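Local structure of probable TonB-dependent receptor (Pseudomonas aeruginosa, 4K3F) at residues 2-8 and 29-35; 10-14 and 173-177; 47-53 and 202-206; 76-80 and 216-220. The protein probably binds methionine in the periplasm as an NlpA-family lipoprotein, with selenomethionine held in its pocket here, and hands it on for uptake. All blocks are in the same frame, centred on the assembly; numbering follows the deposited sequence. Where two conformers were deposited one is given.

Interaction 1: residues 2-8 and 29-35; sequences AESLTVA and GVDLKIK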
loop_
_atom_site.group_PDB
_atom_site.type_symbol
_atom_site.label_atom_id
_atom_site.label_comp_id
_atom_site.label_asym_id
_atom_site.label_seq_id
_atom_site.Cartn_x
_atom_site.Cartn_y
_atom_site.Cartn_z
ATOM N N ALA A 2 21.879 -22.259 7.571
ATOM C CA ALA A 2 21.057 -21.050 7.499
ATOM C C ALA A 2 19.775 -21.151 8.349
ATOM O O ALA A 2 19.240 -22.245 8.531
ATOM C CB ALA A 2 20.662 -20.812 6.042
ATOM N N GLU A 3 19.284 -19.994 8.801
ATOM C CA GLU A 3 17.977 -19.839 9.438
ATOM C C GLU A 3 16.932 -19.617 8.306
ATOM O O GLU A 3 17.107 -18.746 7.465
ATOM C CB GLU A 3 17.927 -18.644 10.400
ATOM C CG GLU A 3 18.739 -18.762 11.716
ATOM C CD GLU A 3 19.167 -17.442 12.408
ATOM O OE1 GLU A 3 19.248 -16.346 11.788
ATOM O OE2 GLU A 3 19.486 -17.510 13.616
ATOM N N SER A 4 15.870 -20.392 8.295
ATOM C CA SER A 4 14.758 -20.205 7.366
ATOM C C SER A 4 13.901 -19.007 7.745
ATOM O O SER A 4 13.544 -18.848 8.913
ATOM C CB SER A 4 13.860 -21.439 7.404
ATOM O OG SER A 4 12.765 -21.307 6.521
ATOM N N LEU A 5 13.470 -18.231 6.756
ATOM C CA LEU A 5 12.583 -17.071 7.019
ATOM C C LEU A 5 11.633 -16.953 5.863
ATOM O O LEU A 5 12.036 -16.649 4.761
ATOM C CB LEU A 5 13.384 -15.779 7.233
ATOM C CG LEU A 5 12.595 -14.528 7.547
ATOM C CD1 LEU A 5 11.830 -14.704 8.843
ATOM C CD2 LEU A 5 13.569 -13.357 7.648
ATOM N N THR A 6 10.356 -17.242 6.091
ATOM C CA THR A 6 9.401 -17.244 4.996
ATOM C C THR A 6 8.556 -15.956 5.059
ATOM O O THR A 6 8.070 -15.601 6.113
ATOM C CB THR A 6 8.484 -18.487 5.061
ATOM O OG1 THR A 6 7.885 -18.566 6.353
ATOM C CG2 THR A 6 9.286 -19.750 4.776
ATOM N N VAL A 7 8.396 -15.275 3.920
ATOM C CA VAL A 7 7.769 -13.937 3.853
ATOM C C VAL A 7 6.766 -13.866 2.704
ATOM O O VAL A 7 7.127 -14.117 1.537
ATOM C CB VAL A 7 8.814 -12.815 3.669
ATOM C CG1 VAL A 7 8.164 -11.459 3.767
ATOM C CG2 VAL A 7 9.879 -12.907 4.738
ATOM N N ALA A 8 5.508 -13.574 3.044
ATOM C CA ALA A 8 4.494 -13.324 2.010
ATOM C C ALA A 8 4.569 -11.873 1.547
ATOM O O ALA A 8 4.689 -10.956 2.369
ATOM C CB ALA A 8 3.120 -13.566 2.588
ATOM N N GLY A 29 23.566 -15.746 6.976
ATOM C CA GLY A 29 23.070 -17.012 7.499
ATOM C C GLY A 29 21.552 -17.099 7.544
ATOM O O GLY A 29 20.989 -17.865 8.338
ATOM N N VAL A 30 20.879 -16.340 6.677
ATOM C CA VAL A 30 19.426 -16.355 6.634
ATOM C C VAL A 30 18.960 -16.692 5.252
ATOM O O VAL A 30 19.376 -16.051 4.296
ATOM C CB VAL A 30 18.804 -14.996 7.044
ATOM C CG1 VAL A 30 17.299 -15.005 6.772
ATOM C CG2 VAL A 30 19.114 -14.714 8.495
ATOM N N ASP A 31 18.093 -17.696 5.164
ATOM C CA ASP A 31 17.559 -18.180 3.886
ATOM C C ASP A 31 16.152 -17.657 3.703
ATOM O O ASP A 31 15.179 -18.224 4.212
ATOM C CB ASP A 31 17.585 -19.703 3.829
ATOM C CG ASP A 31 17.050 -20.249 2.530
ATOM O OD1 ASP A 31 16.996 -19.522 1.514
ATOM O OD2 ASP A 31 16.691 -21.440 2.517
ATOM N N LEU A 32 16.069 -16.516 3.036
ATOM C CA LEU A 32 14.795 -15.832 2.813
ATOM C C LEU A 32 13.995 -16.503 1.714
ATOM O O LEU A 32 14.482 -16.618 0.596
ATOM C CB LEU A 32 15.026 -14.388 2.415
ATOM C CG LEU A 32 13.794 -13.495 2.276
ATOM C CD1 LEU A 32 13.065 -13.354 3.615
ATOM C CD2 LEU A 32 14.216 -12.121 1.801
ATOM N N LYS A 33 12.777 -16.943 2.038
ATOM C CA LYS A 33 11.886 -17.648 1.105
ATOM C C LYS A 33 10.639 -16.818 0.910
ATOM O O LYS A 33 9.834 -16.610 1.861
ATOM C CB LYS A 33 11.543 -19.035 1.656
ATOM C CG LYS A 33 12.783 -19.907 1.891
ATOM C CD LYS A 33 12.395 -21.225 2.556
ATOM C CE LYS A 33 13.593 -21.990 3.060
ATOM N NZ LYS A 33 13.242 -22.806 4.254
ATOM N N ILE A 34 10.460 -16.339 -0.311
ATOM C CA ILE A 34 9.454 -15.323 -0.616
ATOM C C ILE A 34 8.286 -16.028 -1.302
ATOM O O ILE A 34 8.493 -16.849 -2.222
ATOM C CB ILE A 34 10.031 -14.284 -1.603
ATOM C CG1 ILE A 34 11.243 -13.568 -1.002
ATOM C CG2 ILE A 34 8.979 -13.286 -2.040
ATOM C CD1 ILE A 34 12.153 -12.995 -2.068
ATOM N N LYS A 35 7.079 -15.725 -0.832
ATOM C CA LYS A 35 5.857 -16.281 -1.407
ATOM C C LYS A 35 4.979 -15.134 -1.857
ATOM O O LYS A 35 4.575 -14.296 -1.037
ATOM C CB LYS A 35 5.163 -17.159 -0.366
ATOM C CG LYS A 35 5.808 -18.549 -0.186
ATOM C CD LYS A 35 7.206 -18.476 0.418
ATOM C CE LYS A 35 7.665 -19.793 1.000
ATOM N NZ LYS A 35 7.732 -20.846 -0.045
#
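L5 O takes the K33 N-H at 2.8 Å, one rung of a parallel ladder pairing residues 3-8 with 30-35 in register. The two strand segments run 23° apart, and six backbone bonds alternate between them, from E3 N to G29 O at one end to K35 N on V7 O at the other. Most are straight; L5 N to D31 O is longer, at 3.1 Å, and its donor stands above the carbonyl plane. The side chain of K33 lies across strand 3-8 on the face it shares with S4 and T6. Its CB rests 3.9 Å from T6 CG2. CG stands opposite the carbonyl carbon (chi1 -59°) and the rest of the chain runs extended, which carries CD to about equal distance from T6 CG2 and S4 OG, CE to 3.6 Å from S4 OG, and NZ to S4 OG itself, to which it donates at 2.8 Å. The other face is apolar apart from E3 at its start. There L5 CB meets V30 CG1, and L32 CD1 is pressed against V7 CG2 at 3.4 Å, tighter than normal carbon contact. L5 CD2 approaches the same L32 methyl from 4.1 Å. Helix 11-26 covers V7, L32 and I34, while helix 210-218 covers L5 and V30. G29, with positive phi, is the C-prime residue of the Schellman motif that ends helix 11-26 and turns the chain into strand 30-36. Strand 3-9, that helix and strand 30-36 make a beta-alpha-beta unit, as at the start of a periplasmic binding protein lobe.

Interaction 2: residues 10-14 and 173-177; sequences TPVPH and NYALE. With MSE (selenomethionine), chain B.
V12 O, N173 ND2 and E177 OE2 converge on one water, which accepts from N173 ND2 at 3.1 Å and lies in donating reach of V12 O at 2.7 Å and E177 OE2 at 2.8 Å, not necessarily serving both at once. No direct hydrogen bond joins residues 10-14 to 173-177, so this water is their polar link. V12 O also lies 3.1 Å from N173 CB. The N173 amide is placed by chi1 of 71°, CG lying between the backbone N and the carbonyl carbon. ND2 lies 3.4 Å above the centre of the Y174 ring, while OD1 receives the Y40 hydroxyl and a weak bond of 3.4 Å from the amino N of the bound selenomethionine. The H14 ring turns its edge to the same amino group, CE1 lying 3.6 Å from that N; its NE2 is paired with N198 OD1. Ring and N173 amide planes are nearly perpendicular, 81° apart. Farther from the ligand the contact is packing without hydrogen bonds: V12 CG1 meets L176 CB at 4.1 Å, and the E177 chain slides past V12 in the opposite direction until its carboxylate reaches the P11 ring. Helix 11-26 follows strand 3-9 of the six-stranded sheet and helix 172-177 follows strand 167-170 of the five-stranded one, so the two meet beside the ligand, between the lobes, with Y232 of helix 222-232 packed on V12 and P13.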
loop_
_atom_site.group_PDB
_atom_site.type_symbol
_atom_site.label_atom_id
_atom_site.label_comp_id
_atom_site.label_asym_id
_atom_site.label_seq_id
_atom_site.Cartn_x
_atom_site.Cartn_y
_atom_site.Cartn_z
ATOM N N THR A 10 3.223 -8.896 -1.774
ATOM C CA THR A 10 2.601 -8.558 -3.063
ATOM C C THR A 10 3.745 -8.424 -4.092
ATOM O O THR A 10 4.931 -8.233 -3.767
ATOM C CB THR A 10 1.743 -7.258 -3.002
ATOM O OG1 THR A 10 2.424 -6.300 -2.164
ATOM C CG2 THR A 10 0.387 -7.563 -2.365
ATOM N N PRO A 11 3.427 -8.612 -5.368
ATOM C CA PRO A 11 4.537 -8.808 -6.312
ATOM C C PRO A 11 5.392 -7.571 -6.564
ATOM O O PRO A 11 6.604 -7.697 -6.689
ATOM C CB PRO A 11 3.812 -9.187 -7.613
ATOM C CG PRO A 11 2.536 -9.768 -7.166
ATOM C CD PRO A 11 2.135 -8.943 -5.986
ATOM N N VAL A 12 4.770 -6.391 -6.598
ATOM C CA VAL A 12 5.480 -5.164 -6.967
ATOM C C VAL A 12 4.988 -4.032 -6.078
ATOM O O VAL A 12 3.799 -3.756 -6.061
ATOM C CB VAL A 12 5.265 -4.757 -8.462
ATOM C CG1 VAL A 12 6.046 -3.499 -8.807
ATOM C CG2 VAL A 12 5.643 -5.869 -9.424
ATOM N N PRO A 13 5.889 -3.359 -5.357
ATOM C CA PRO A 13 7.336 -3.520 -5.291
ATOM C C PRO A 13 7.848 -4.581 -4.340
ATOM O O PRO A 13 9.039 -4.895 -4.378
ATOM C CB PRO A 13 7.799 -2.139 -4.803
ATOM C CG PRO A 13 6.718 -1.722 -3.882
ATOM C CD PRO A 13 5.458 -2.144 -4.619
ATOM N N HIS A 14 6.971 -5.136 -3.487
ATOM C CA HIS A 14 7.441 -5.838 -2.298
ATOM C C HIS A 14 8.289 -7.063 -2.584
ATOM O O HIS A 14 9.369 -7.217 -2.036
ATOM C CB HIS A 14 6.257 -6.184 -1.382
ATOM C CG HIS A 14 5.391 -5.004 -1.093
ATOM N ND1 HIS A 14 4.594 -4.412 -2.051
ATOM C CD2 HIS A 14 5.259 -4.259 0.022
ATOM C CE1 HIS A 14 3.990 -3.362 -1.521
ATOM N NE2 HIS A 14 4.372 -3.249 -0.260
ATOM N N ASN A 173 0.942 -0.291 -5.555
ATOM C CA ASN A 173 1.357 -1.647 -5.881
ATOM C C ASN A 173 0.553 -2.233 -7.028
ATOM O O ASN A 173 1.133 -2.801 -7.961
ATOM C CB ASN A 173 1.347 -2.584 -4.676
ATOM C CG ASN A 173 -0.044 -2.935 -4.203
ATOM O OD1 ASN A 173 -0.752 -2.121 -3.612
ATOM N ND2 ASN A 173 -0.452 -4.156 -4.481
ATOM N N TYR A 174 -0.760 -1.975 -7.012
ATOM C CA TYR A 174 -1.629 -2.410 -8.069
ATOM C C TYR A 174 -1.488 -1.540 -9.334
ATOM O O TYR A 174 -1.506 -2.065 -10.433
ATOM C CB TYR A 174 -3.085 -2.477 -7.622
ATOM C CG TYR A 174 -3.355 -3.574 -6.616
ATOM C CD1 TYR A 174 -2.957 -4.886 -6.859
ATOM C CD2 TYR A 174 -3.996 -3.304 -5.436
ATOM C CE1 TYR A 174 -3.182 -5.900 -5.963
ATOM C CE2 TYR A 174 -4.261 -4.300 -4.518
ATOM C CZ TYR A 174 -3.825 -5.596 -4.740
ATOM O OH TYR A 174 -4.115 -6.584 -3.833
ATOM N N ALA A 175 -1.329 -0.233 -9.170
ATOM C CA ALA A 175 -1.097 0.640 -10.307
ATOM C C ALA A 175 0.154 0.251 -11.128
ATOM O O ALA A 175 0.097 0.199 -12.345
ATOM C CB ALA A 175 -1.009 2.065 -9.839
ATOM N N LEU A 176 1.260 -0.023 -10.435
ATOM C CA LEU A 176 2.522 -0.390 -11.062
ATOM C C LEU A 176 2.360 -1.729 -11.765
ATOM O O LEU A 176 2.872 -1.904 -12.832
ATOM C CB LEU A 176 3.627 -0.464 -10.019
ATOM C CG LEU A 176 4.105 0.851 -9.402
ATOM C CD1 LEU A 176 5.102 0.598 -8.282
ATOM C CD2 LEU A 176 4.701 1.753 -10.467
ATOM N N GLU A 177 1.637 -2.698 -11.195
ATOM C CA GLU A 177 1.423 -3.967 -11.950
ATOM C C GLU A 177 0.614 -3.770 -13.217
ATOM O O GLU A 177 0.762 -4.510 -14.195
ATOM C CB GLU A 177 0.738 -5.027 -11.096
ATOM C CG GLU A 177 1.584 -5.574 -9.987
ATOM C CD GLU A 177 0.925 -6.798 -9.397
ATOM O OE1 GLU A 177 1.021 -7.870 -10.031
ATOM O OE2 GLU A 177 0.259 -6.680 -8.347
HETATM N N MSE B 300 1.180 -1.126 -0.956
HETATM C CA MSE B 300 -0.169 -0.622 -0.567
HETATM C C MSE B 300 -0.037 0.885 -0.377
HETATM O O MSE B 300 0.938 1.342 0.229
HETATM O OXT MSE B 300 -0.909 1.645 -0.815
HETATM C CB MSE B 300 -0.684 -1.292 0.718
HETATM C CG MSE B 300 -2.062 -0.815 1.107
HETATM SE SE MSE B 300 -2.580 -1.571 2.845
HETATM C CE MSE B 300 -2.759 -3.389 2.363
HETATM O O HOH W 1 1.714 -5.511 -6.321
#

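Interaction 3: residues 47-53 and 202-206; sequences VSEKRLD and ARPDN
V47, near the end of helix 42-48, meets R203 twice: its CG1 touches R203 CG at 3.7 Å, and its carbonyl O accepts R203 NH1 at 3.0 Å. That oxygen also receives K50 N, since K50, with positive phi, is the C-prime residue of the Schellman motif closing the helix. In the conformer given, K50 NZ shares a water with D205 OD2. At L52 the backbone O takes a second, weak bond from R203 NH1, at 2.9 Å and bent to 126°; both carbonyls lie at the guanidinium edge. D53 O stands over one face of that group and accepts N206 ND2 at 3.0 Å, while D53 OD1 holds two waters, one shared with R203 NH2 and one with N206 ND2. D53 OD2 bonds to T6 N. R203 reaches the turn through a bend at chi3 (-57°), and D205 grips it side-on, NE to OD2 at 2.8 Å and NH2 to OD1 at 3.1 Å, both through syn lone pairs. One positive group thus ties a helix end to the loop after strand 198-202: D205 probably offsets its charge and fixes its rotation, leaving NH1 to the carbonyls of the 47-52 turn.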
loop_
_atom_site.group_PDB
_atom_site.type_symbol
_atom_site.label_atom_id
_atom_site.label_comp_id
_atom_site.label_asym_id
_atom_site.label_seq_id
_atom_site.Cartn_x
_atom_site.Cartn_y
_atom_site.Cartn_z
ATOM N N VAL A 47 0.254 -15.651 7.996
ATOM C CA VAL A 47 1.148 -15.433 9.147
ATOM C C VAL A 47 0.465 -15.799 10.471
ATOM O O VAL A 47 1.042 -16.495 11.319
ATOM C CB VAL A 47 1.752 -13.996 9.144
ATOM C CG1 VAL A 47 2.659 -13.779 10.364
ATOM C CG2 VAL A 47 2.606 -13.792 7.909
ATOM N N SER A 48 -0.760 -15.342 10.605
ATOM C CA SER A 48 -1.553 -15.586 11.816
ATOM C C SER A 48 -1.840 -17.054 12.005
ATOM O O SER A 48 -1.844 -17.510 13.137
ATOM C CB SER A 48 -2.850 -14.818 11.762
ATOM O OG SER A 48 -2.560 -13.452 11.963
ATOM N N GLU A 49 -2.013 -17.782 10.896
ATOM C CA GLU A 49 -2.205 -19.247 10.926
ATOM C C GLU A 49 -0.896 -20.029 11.035
ATOM O O GLU A 49 -0.900 -21.276 10.954
ATOM C CB GLU A 49 -3.035 -19.717 9.741
ATOM C CG GLU A 49 -4.459 -19.247 9.802
ATOM C CD GLU A 49 -5.337 -19.811 8.701
ATOM O OE1 GLU A 49 -4.841 -20.469 7.744
ATOM O OE2 GLU A 49 -6.543 -19.533 8.778
ATOM N N LYS A 50 0.221 -19.315 11.258
ATOM C CA LYS A 50 1.516 -19.929 11.508
ATOM C C LYS A 50 1.970 -20.779 10.286
ATOM O O LYS A 50 2.574 -21.854 10.447
ATOM C CB LYS A 50 1.493 -20.715 12.866
ATOM C CG LYS A 50 0.729 -19.980 14.003
ATOM C CD LYS A 50 0.712 -20.749 15.320
ATOM C CE LYS A 50 0.024 -20.009 16.476
ATOM N NZ LYS A 50 0.560 -18.611 16.681
ATOM N N ARG A 51 1.655 -20.306 9.096
ATOM C CA ARG A 51 2.054 -20.965 7.881
ATOM C C ARG A 51 3.320 -20.340 7.347
ATOM O O ARG A 51 4.131 -21.017 6.691
ATOM C CB ARG A 51 0.959 -20.931 6.830
ATOM C CG ARG A 51 -0.292 -21.643 7.306
ATOM C CD ARG A 51 -1.446 -21.636 6.319
ATOM N NE ARG A 51 -2.683 -22.100 6.975
ATOM C CZ ARG A 51 -3.032 -23.389 7.147
ATOM N NH1 ARG A 51 -2.293 -24.375 6.693
ATOM N NH2 ARG A 51 -4.131 -23.700 7.813
ATOM N N LEU A 52 3.445 -19.020 7.530
ATOM C CA LEU A 52 4.622 -18.273 7.059
ATOM C C LEU A 52 5.049 -17.401 8.239
ATOM O O LEU A 52 4.225 -17.094 9.121
ATOM C CB LEU A 52 4.258 -17.386 5.873
ATOM C CG LEU A 52 3.722 -18.113 4.658
ATOM C CD1 LEU A 52 3.321 -17.131 3.567
ATOM C CD2 LEU A 52 4.766 -19.066 4.141
ATOM N N ASP A 53 6.314 -17.002 8.256
ATOM C CA ASP A 53 6.863 -16.277 9.382
ATOM C C ASP A 53 6.498 -14.752 9.437
ATOM O O ASP A 53 6.345 -14.191 10.512
ATOM C CB ASP A 53 8.361 -16.350 9.369
ATOM C CG ASP A 53 8.926 -17.777 9.553
ATOM O OD1 ASP A 53 8.418 -18.569 10.381
ATOM O OD2 ASP A 53 9.904 -18.075 8.849
ATOM N N ALA A 202 5.188 -9.298 11.420
ATOM C CA ALA A 202 5.425 -10.660 11.892
ATOM C C ALA A 202 4.604 -10.903 13.123
ATOM O O ALA A 202 3.526 -10.331 13.233
ATOM C CB ALA A 202 6.936 -10.853 12.094
ATOM N N ARG A 203 5.054 -11.771 14.015
ATOM C CA ARG A 203 4.292 -12.125 15.210
ATOM C C ARG A 203 5.088 -11.785 16.465
ATOM O O ARG A 203 6.299 -11.666 16.404
ATOM C CB ARG A 203 4.049 -13.626 15.194
ATOM C CG ARG A 203 3.153 -14.072 14.034
ATOM C CD ARG A 203 2.662 -15.517 14.153
ATOM N NE ARG A 203 3.806 -16.404 14.264
ATOM C CZ ARG A 203 4.401 -17.048 13.263
ATOM N NH1 ARG A 203 3.856 -17.104 12.046
ATOM N NH2 ARG A 203 5.507 -17.726 13.514
ATOM N N PRO A 204 4.416 -11.708 17.626
ATOM C CA PRO A 204 5.215 -11.569 18.851
ATOM C C PRO A 204 6.333 -12.575 19.006
ATOM O O PRO A 204 7.396 -12.226 19.518
ATOM C CB PRO A 204 4.173 -11.686 19.957
ATOM C CG PRO A 204 2.931 -11.086 19.317
ATOM C CD PRO A 204 2.971 -11.588 17.893
ATOM N N ASP A 205 6.139 -13.811 18.551
ATOM C CA ASP A 205 7.117 -14.856 18.734
ATOM C C ASP A 205 8.413 -14.652 17.972
ATOM O O ASP A 205 9.471 -15.125 18.420
ATOM C CB ASP A 205 6.552 -16.256 18.477
ATOM C CG ASP A 205 6.044 -16.470 17.028
ATOM O OD1 ASP A 205 6.844 -16.686 16.065
ATOM O OD2 ASP A 205 4.790 -16.421 16.890
ATOM N N ASN A 206 8.335 -13.949 16.848
ATOM C CA ASN A 206 9.502 -13.818 15.950
ATOM C C ASN A 206 9.945 -12.427 15.571
ATOM O O ASN A 206 10.945 -12.262 14.880
ATOM C CB ASN A 206 9.342 -14.713 14.721
ATOM C CG ASN A 206 8.133 -14.324 13.881
ATOM O OD1 ASN A 206 7.504 -13.284 14.117
ATOM N ND2 ASN A 206 7.840 -15.122 12.882
HETATM O O HOH W 2 3.349 -19.104 16.883
HETATM O O HOH W 3 5.854 -19.266 11.052
HETATM O O HOH W 4 8.485 -18.107 13.038
#

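Interaction 4: residues 76-80 and 216-220; sequences AVTGV and AKALH
The last part of helix 210-218 and the residues that follow pack on strand 75-82 of the six-stranded sheet, and H220 makes the direct hydrogen bond between them. H220 NE2 donates to G79 O at 2.6 Å; the acceptor lies in the ring plane, and the nitrogen arrives nearly along the C=O axis. With CG opposite the carbonyl carbon (chi1 -77°), the imidazole swings back toward the strand although its CB does not point there. One face of the ring carries a water, 3.1 Å above its centre. That water is hydrogen-bonded to T78 OG1 at 2.8 Å and, weakly, to A216 O at 2.9 Å, spanning strand and helix. F240 also stacks on the H220 ring, and ND1 bonds to a glycerol that probably came from the crystallisation liquor. Beside this polar pair the contact is apolar. The A216 methyl is touched by T78 CG2 at 3.8 Å and by V77 CG1 at 3.9 Å. Two residues along the strand from T78, V80 CG2 lies 4.0 Å from both L219 CB and L219 CD1, the two side chains passing at a slant. L219 O is buried here without a polar partner in the model, next to V80 CG1. L219 also touches I17 and V21 of helix 11-26, so it lies where two helices meet over the sheet, the helix-on-sheet layering of an alpha/beta binding-protein lobe.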
loop_
_atom_site.group_PDB
_atom_site.type_symbol
_atom_site.label_atom_id
_atom_site.label_comp_id
_atom_site.label_asym_id
_atom_site.label_seq_id
_atom_site.Cartn_x
_atom_site.Cartn_y
_atom_site.Cartn_z
ATOM N N ALA A 76 4.058 -4.997 13.745
ATOM C CA ALA A 76 4.974 -4.385 12.819
ATOM C C ALA A 76 6.423 -4.545 13.287
ATOM O O ALA A 76 6.716 -4.428 14.446
ATOM C CB ALA A 76 4.641 -2.898 12.714
ATOM N N VAL A 77 7.324 -4.774 12.360
ATOM C CA VAL A 77 8.759 -4.951 12.640
ATOM C C VAL A 77 9.554 -3.700 12.258
ATOM O O VAL A 77 10.330 -3.163 13.094
ATOM C CB VAL A 77 9.333 -6.171 11.888
ATOM C CG1 VAL A 77 10.824 -6.332 12.207
ATOM C CG2 VAL A 77 8.563 -7.426 12.260
ATOM N N THR A 78 9.351 -3.226 11.030
ATOM C CA THR A 78 10.033 -2.032 10.548
ATOM C C THR A 78 9.364 -1.474 9.329
ATOM O O THR A 78 8.620 -2.182 8.645
ATOM C CB THR A 78 11.517 -2.306 10.247
ATOM O OG1 THR A 78 12.228 -1.056 10.219
ATOM C CG2 THR A 78 11.733 -3.028 8.925
ATOM N N GLY A 79 9.592 -0.186 9.089
ATOM C CA GLY A 79 9.060 0.484 7.938
ATOM C C GLY A 79 10.067 0.480 6.816
ATOM O O GLY A 79 11.275 0.520 7.037
ATOM N N VAL A 80 9.583 0.395 5.597
ATOM C CA VAL A 80 10.440 0.274 4.464
ATOM C C VAL A 80 10.284 1.391 3.451
ATOM O O VAL A 80 11.278 2.001 3.085
ATOM C CB VAL A 80 10.298 -1.093 3.783
ATOM C CG1 VAL A 80 11.318 -1.204 2.656
ATOM C CG2 VAL A 80 10.524 -2.239 4.758
ATOM N N ALA A 216 15.028 -6.993 8.752
ATOM C CA ALA A 216 14.688 -5.599 9.030
ATOM C C ALA A 216 15.875 -4.646 8.720
ATOM O O ALA A 216 15.706 -3.594 8.093
ATOM C CB ALA A 216 14.192 -5.437 10.480
ATOM N N LYS A 217 17.087 -5.013 9.165
ATOM C CA LYS A 217 18.260 -4.196 8.948
ATOM C C LYS A 217 18.585 -4.117 7.463
ATOM O O LYS A 217 18.904 -3.048 6.978
ATOM C CB LYS A 217 19.461 -4.740 9.733
ATOM C CG LYS A 217 20.736 -3.928 9.559
ATOM C CD LYS A 217 21.709 -4.173 10.715
ATOM C CE LYS A 217 23.153 -3.860 10.344
ATOM N NZ LYS A 217 24.093 -4.574 11.255
ATOM N N ALA A 218 18.506 -5.232 6.750
ATOM C CA ALA A 218 18.781 -5.251 5.295
ATOM C C ALA A 218 17.818 -4.361 4.547
ATOM O O ALA A 218 18.177 -3.714 3.560
ATOM C CB ALA A 218 18.711 -6.670 4.743
ATOM N N LEU A 219 16.578 -4.280 5.035
ATOM C CA LEU A 219 15.551 -3.458 4.385
ATOM C C LEU A 219 15.754 -1.975 4.627
ATOM O O LEU A 219 15.031 -1.183 4.043
ATOM C CB LEU A 219 14.145 -3.865 4.841
ATOM C CG LEU A 219 13.698 -5.241 4.325
ATOM C CD1 LEU A 219 12.465 -5.725 5.045
ATOM C CD2 LEU A 219 13.408 -5.180 2.857
ATOM N N HIS A 220 16.692 -1.606 5.516
ATOM C CA HIS A 220 17.117 -0.197 5.694
ATOM C C HIS A 220 18.498 0.053 5.089
ATOM O O HIS A 220 19.089 1.108 5.329
ATOM C CB HIS A 220 17.106 0.224 7.164
ATOM C CG HIS A 220 15.746 0.519 7.712
ATOM N ND1 HIS A 220 15.563 1.187 8.904
ATOM C CD2 HIS A 220 14.501 0.287 7.216
ATOM C CE1 HIS A 220 14.265 1.327 9.141
ATOM N NE2 HIS A 220 13.600 0.777 8.138
HETATM O O HOH W 5 14.900 -1.708 10.099
#

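In the fold
From the N terminus, interaction 1 closes the shortest loop, around helix 11-26, and joins the two strands at one side of the six-stranded sheet. Interaction 2 leaves from inside that loop and so crosses it, reaching residues 173-177 and tying the lobe of this sheet to the lobe of the five-stranded one. Interactions 3 and 4 open after interaction 1 has closed; they cross each other and both cross interaction 2, bringing residues 202-206 and 216-220 back to the first lobe. Interactions 1 and 3 touch where D53 OD2 meets T6 N, and interactions 3 and 4 touch at A202 and V77. Interaction 2 stands apart, at the ligand cleft.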